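Local coordinates for probable molybdenum cofactor guanylyltransferase (Aquifex aeolicus, PDB 2E8B), which probably transfers a GMP moiety from GTP to Mo-molybdopterin, forming the molybdopterin guanine dinucleotide form of the molybdenum cofactor, at residues Glu81-Leu92 with Ile149-Ile160. Numbering follows the deposited sequence.
Sequences ESASIIGLYTAL and IEERIKKGDYRI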
# COMPACT_ATOMS: atom_id res chain seq x y z
N GLU A 81 -12.64 13.06 0.95
CA GLU A 81 -13.09 11.77 0.45
C GLU A 81 -12.09 10.67 0.75
O GLU A 81 -10.88 10.87 0.66
CB GLU A 81 -13.30 11.83 -1.07
CG GLU A 81 -14.58 12.51 -1.51
CD GLU A 81 -14.67 12.59 -3.01
OE1 GLU A 81 -13.81 13.26 -3.62
OE2 GLU A 81 -15.60 11.97 -3.59
N SER A 82 -12.60 9.49 1.10
CA SER A 82 -11.75 8.36 1.41
C SER A 82 -11.78 7.37 0.25
O SER A 82 -12.72 6.58 0.11
CB SER A 82 -12.23 7.67 2.69
OG SER A 82 -11.44 6.54 2.99
N ALA A 83 -10.74 7.41 -0.58
CA ALA A 83 -10.63 6.53 -1.73
C ALA A 83 -9.19 6.06 -1.84
O ALA A 83 -8.26 6.83 -1.60
CB ALA A 83 -11.06 7.25 -3.00
N SER A 84 -8.99 4.80 -2.21
CA SER A 84 -7.65 4.26 -2.33
C SER A 84 -6.79 5.04 -3.32
O SER A 84 -5.59 5.22 -3.10
CB SER A 84 -7.71 2.79 -2.74
OG SER A 84 -8.35 2.03 -1.74
N ILE A 85 -7.40 5.51 -4.40
CA ILE A 85 -6.64 6.24 -5.41
C ILE A 85 -6.10 7.55 -4.84
O ILE A 85 -5.07 8.04 -5.29
CB ILE A 85 -7.50 6.51 -6.68
CG1 ILE A 85 -6.60 6.99 -7.82
CG2 ILE A 85 -8.57 7.54 -6.38
CD1 ILE A 85 -7.32 7.13 -9.16
N ILE A 86 -6.79 8.10 -3.85
CA ILE A 86 -6.34 9.34 -3.21
C ILE A 86 -5.14 9.06 -2.31
O ILE A 86 -4.25 9.89 -2.16
CB ILE A 86 -7.49 9.99 -2.41
CG1 ILE A 86 -8.53 10.54 -3.40
CG2 ILE A 86 -6.94 11.10 -1.52
CD1 ILE A 86 -9.72 11.22 -2.77
N GLY A 87 -5.12 7.87 -1.70
CA GLY A 87 -3.99 7.52 -0.86
C GLY A 87 -2.77 7.30 -1.74
O GLY A 87 -1.64 7.65 -1.38
N LEU A 88 -3.00 6.73 -2.92
CA LEU A 88 -1.95 6.47 -3.89
C LEU A 88 -1.38 7.79 -4.38
O LEU A 88 -0.17 7.97 -4.46
CB LEU A 88 -2.51 5.67 -5.07
CG LEU A 88 -1.53 5.22 -6.16
CD1 LEU A 88 -0.48 4.31 -5.55
CD2 LEU A 88 -2.29 4.48 -7.26
N TYR A 89 -2.27 8.73 -4.70
CA TYR A 89 -1.85 10.05 -5.16
C TYR A 89 -0.98 10.71 -4.09
O TYR A 89 0.09 11.24 -4.38
CB TYR A 89 -3.09 10.91 -5.42
CG TYR A 89 -2.81 12.39 -5.55
CD1 TYR A 89 -2.22 12.91 -6.70
CD2 TYR A 89 -3.11 13.28 -4.51
CE1 TYR A 89 -1.94 14.27 -6.82
CE2 TYR A 89 -2.82 14.64 -4.62
CZ TYR A 89 -2.24 15.12 -5.77
OH TYR A 89 -1.94 16.46 -5.88
N THR A 90 -1.44 10.65 -2.84
CA THR A 90 -0.71 11.24 -1.73
C THR A 90 0.68 10.64 -1.59
O THR A 90 1.64 11.35 -1.33
CB THR A 90 -1.49 11.07 -0.42
OG1 THR A 90 -2.76 11.71 -0.54
CG2 THR A 90 -0.72 11.69 0.75
N ALA A 91 0.78 9.32 -1.76
CA ALA A 91 2.06 8.64 -1.65
C ALA A 91 3.02 9.08 -2.75
O ALA A 91 4.18 9.42 -2.48
CB ALA A 91 1.85 7.13 -1.72
N LEU A 92 2.54 9.08 -3.99
CA LEU A 92 3.38 9.44 -5.13
C LEU A 92 3.79 10.91 -5.14
O LEU A 92 4.87 11.25 -5.63
CB LEU A 92 2.68 9.06 -6.43
CG LEU A 92 2.52 7.54 -6.58
CD1 LEU A 92 1.75 7.24 -7.85
CD2 LEU A 92 3.88 6.87 -6.60
N ILE A 149 -2.57 10.02 -12.71
CA ILE A 149 -3.43 9.76 -11.57
C ILE A 149 -4.19 11.03 -11.23
O ILE A 149 -5.40 11.01 -10.99
CB ILE A 149 -2.61 9.31 -10.34
CG1 ILE A 149 -1.93 7.98 -10.63
CG2 ILE A 149 -3.51 9.20 -9.12
CD1 ILE A 149 -1.10 7.44 -9.49
N GLU A 150 -3.47 12.15 -11.23
CA GLU A 150 -4.07 13.43 -10.91
C GLU A 150 -5.15 13.78 -11.93
O GLU A 150 -6.19 14.33 -11.58
CB GLU A 150 -2.99 14.51 -10.90
CG GLU A 150 -3.42 15.79 -10.25
CD GLU A 150 -2.36 16.85 -10.31
OE1 GLU A 150 -1.26 16.63 -9.75
OE2 GLU A 150 -2.62 17.90 -10.92
N GLU A 151 -4.89 13.45 -13.19
CA GLU A 151 -5.82 13.72 -14.27
C GLU A 151 -7.13 12.96 -14.08
O GLU A 151 -8.22 13.53 -14.19
CB GLU A 151 -5.18 13.33 -15.60
CG GLU A 151 -6.04 13.58 -16.82
CD GLU A 151 -5.31 13.21 -18.10
OE1 GLU A 151 -4.19 13.73 -18.31
OE2 GLU A 151 -5.84 12.41 -18.89
N ARG A 152 -7.03 11.66 -13.79
CA ARG A 152 -8.22 10.85 -13.60
C ARG A 152 -9.01 11.25 -12.36
O ARG A 152 -10.24 11.31 -12.39
CB ARG A 152 -7.84 9.36 -13.54
CG ARG A 152 -7.15 8.84 -14.80
CD ARG A 152 -7.08 7.32 -14.80
NE ARG A 152 -8.39 6.73 -15.06
CZ ARG A 152 -8.92 6.60 -16.27
NH1 ARG A 152 -8.25 7.01 -17.34
NH2 ARG A 152 -10.12 6.06 -16.42
N ILE A 153 -8.32 11.54 -11.26
CA ILE A 153 -9.01 11.95 -10.04
C ILE A 153 -9.74 13.26 -10.33
O ILE A 153 -10.89 13.44 -9.95
CB ILE A 153 -8.02 12.14 -8.86
CG1 ILE A 153 -7.37 10.80 -8.51
CG2 ILE A 153 -8.76 12.70 -7.65
CD1 ILE A 153 -6.41 10.86 -7.34
N LYS A 154 -9.05 14.17 -11.01
CA LYS A 154 -9.62 15.46 -11.36
C LYS A 154 -10.89 15.25 -12.19
O LYS A 154 -11.88 15.97 -12.03
CB LYS A 154 -8.59 16.28 -12.15
CG LYS A 154 -9.01 17.72 -12.45
CD LYS A 154 -9.99 17.80 -13.61
CE LYS A 154 -9.32 17.39 -14.92
NZ LYS A 154 -8.16 18.27 -15.24
N LYS A 155 -10.87 14.25 -13.07
CA LYS A 155 -12.03 13.96 -13.91
C LYS A 155 -13.08 13.14 -13.18
O LYS A 155 -14.12 12.79 -13.76
CB LYS A 155 -11.59 13.25 -15.19
CG LYS A 155 -10.79 14.14 -16.14
CD LYS A 155 -10.34 13.37 -17.37
CE LYS A 155 -9.55 14.25 -18.33
NZ LYS A 155 -9.09 13.47 -19.52
N GLY A 156 -12.80 12.81 -11.93
CA GLY A 156 -13.76 12.07 -11.12
C GLY A 156 -13.75 10.55 -11.16
O GLY A 156 -14.59 9.92 -10.52
N ASP A 157 -12.81 9.96 -11.90
CA ASP A 157 -12.73 8.50 -11.99
C ASP A 157 -11.74 8.02 -10.94
O ASP A 157 -10.52 8.13 -11.12
CB ASP A 157 -12.25 8.09 -13.39
CG ASP A 157 -12.40 6.60 -13.65
OD1 ASP A 157 -12.65 5.82 -12.69
OD2 ASP A 157 -12.26 6.19 -14.82
N TYR A 158 -12.27 7.50 -9.83
CA TYR A 158 -11.44 7.03 -8.73
C TYR A 158 -11.07 5.55 -8.82
O TYR A 158 -10.43 5.01 -7.92
CB TYR A 158 -12.18 7.25 -7.40
CG TYR A 158 -12.31 8.69 -6.96
CD1 TYR A 158 -12.11 9.75 -7.86
CD2 TYR A 158 -12.66 9.00 -5.65
CE1 TYR A 158 -12.26 11.08 -7.44
CE2 TYR A 158 -12.82 10.31 -5.23
CZ TYR A 158 -12.62 11.35 -6.13
OH TYR A 158 -12.79 12.65 -5.71
N ARG A 159 -11.47 4.89 -9.91
CA ARG A 159 -11.16 3.48 -10.05
C ARG A 159 -9.68 3.22 -10.33
O ARG A 159 -9.15 3.69 -11.33
CB ARG A 159 -11.98 2.88 -11.19
CG ARG A 159 -13.47 3.00 -11.01
CD ARG A 159 -14.18 2.53 -12.26
NE ARG A 159 -13.88 3.41 -13.39
CZ ARG A 159 -14.17 3.12 -14.66
NH1 ARG A 159 -14.76 1.97 -14.96
NH2 ARG A 159 -13.89 3.99 -15.62
N ILE A 160 -9.01 2.50 -9.44
CA ILE A 160 -7.60 2.19 -9.67
C ILE A 160 -7.51 1.17 -10.80
O ILE A 160 -6.50 1.12 -11.51
CB ILE A 160 -6.92 1.64 -8.39
CG1 ILE A 160 -6.88 2.74 -7.32
CG2 ILE A 160 -5.50 1.19 -8.71
CD1 ILE A 160 -6.29 2.30 -5.99
O HOH W 1 -10.04 4.61 -5.30
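Ile85 meets Tyr158, and Tyr89 meets Ile149, where helix 84-92 runs roughly antiparallel to helix 149-154, the segment axes 10.4 Å apart and their directions 145° from each other. Ile149 packs knobs-into-holes among Ile85, Leu88, Tyr89 and Leu92; its CD1 presses tightly on Leu92 CD1, at 3.3 Å. With CG1 anti to the backbone N (chi1 -167°), Ile85 stretches tip to tip towards Ile153, CD1 lying 3.7 Å from Ile153 CG1. Tyr89 packs its CB on Ile153, while Glu150 brings OE1 to the ring edge, the carboxylate nearly perpendicular to the ring. In this MobA-like, GT-A-type nucleotidyltransferase domain, the contact joins a helix bordering the predicted GTP site, where Ile86 touches Asp77, to the turn that links helix 146-154 to helix 160-167. That turn opens with a Schellman motif at Gly156 and an Asx turn at Asp157, whose carboxylate takes NE and NH2 of Arg159 side-on and, from the opposite face at OD2, Arg152 NH2. Beyond the turn, Ile160 sets CD1 against Ser84 CB (3.6 Å). A water bridges the backbones, accepting from Ile85 N at 2.9 Å and donating to Tyr158 O at 2.7 Å. The Tyr158 side chain lies beside the N-terminal end of helix 84-92: Ala83 CB, at the N-cap position, touches its CD2, and its hydroxyl donates to Glu81 OE1 in the ring plane, at a doubtfully short 2.4 Å. A leucine here would probably leave Glu81 without this donor, and Ala83 CB and Ile86 CD1 with less cover.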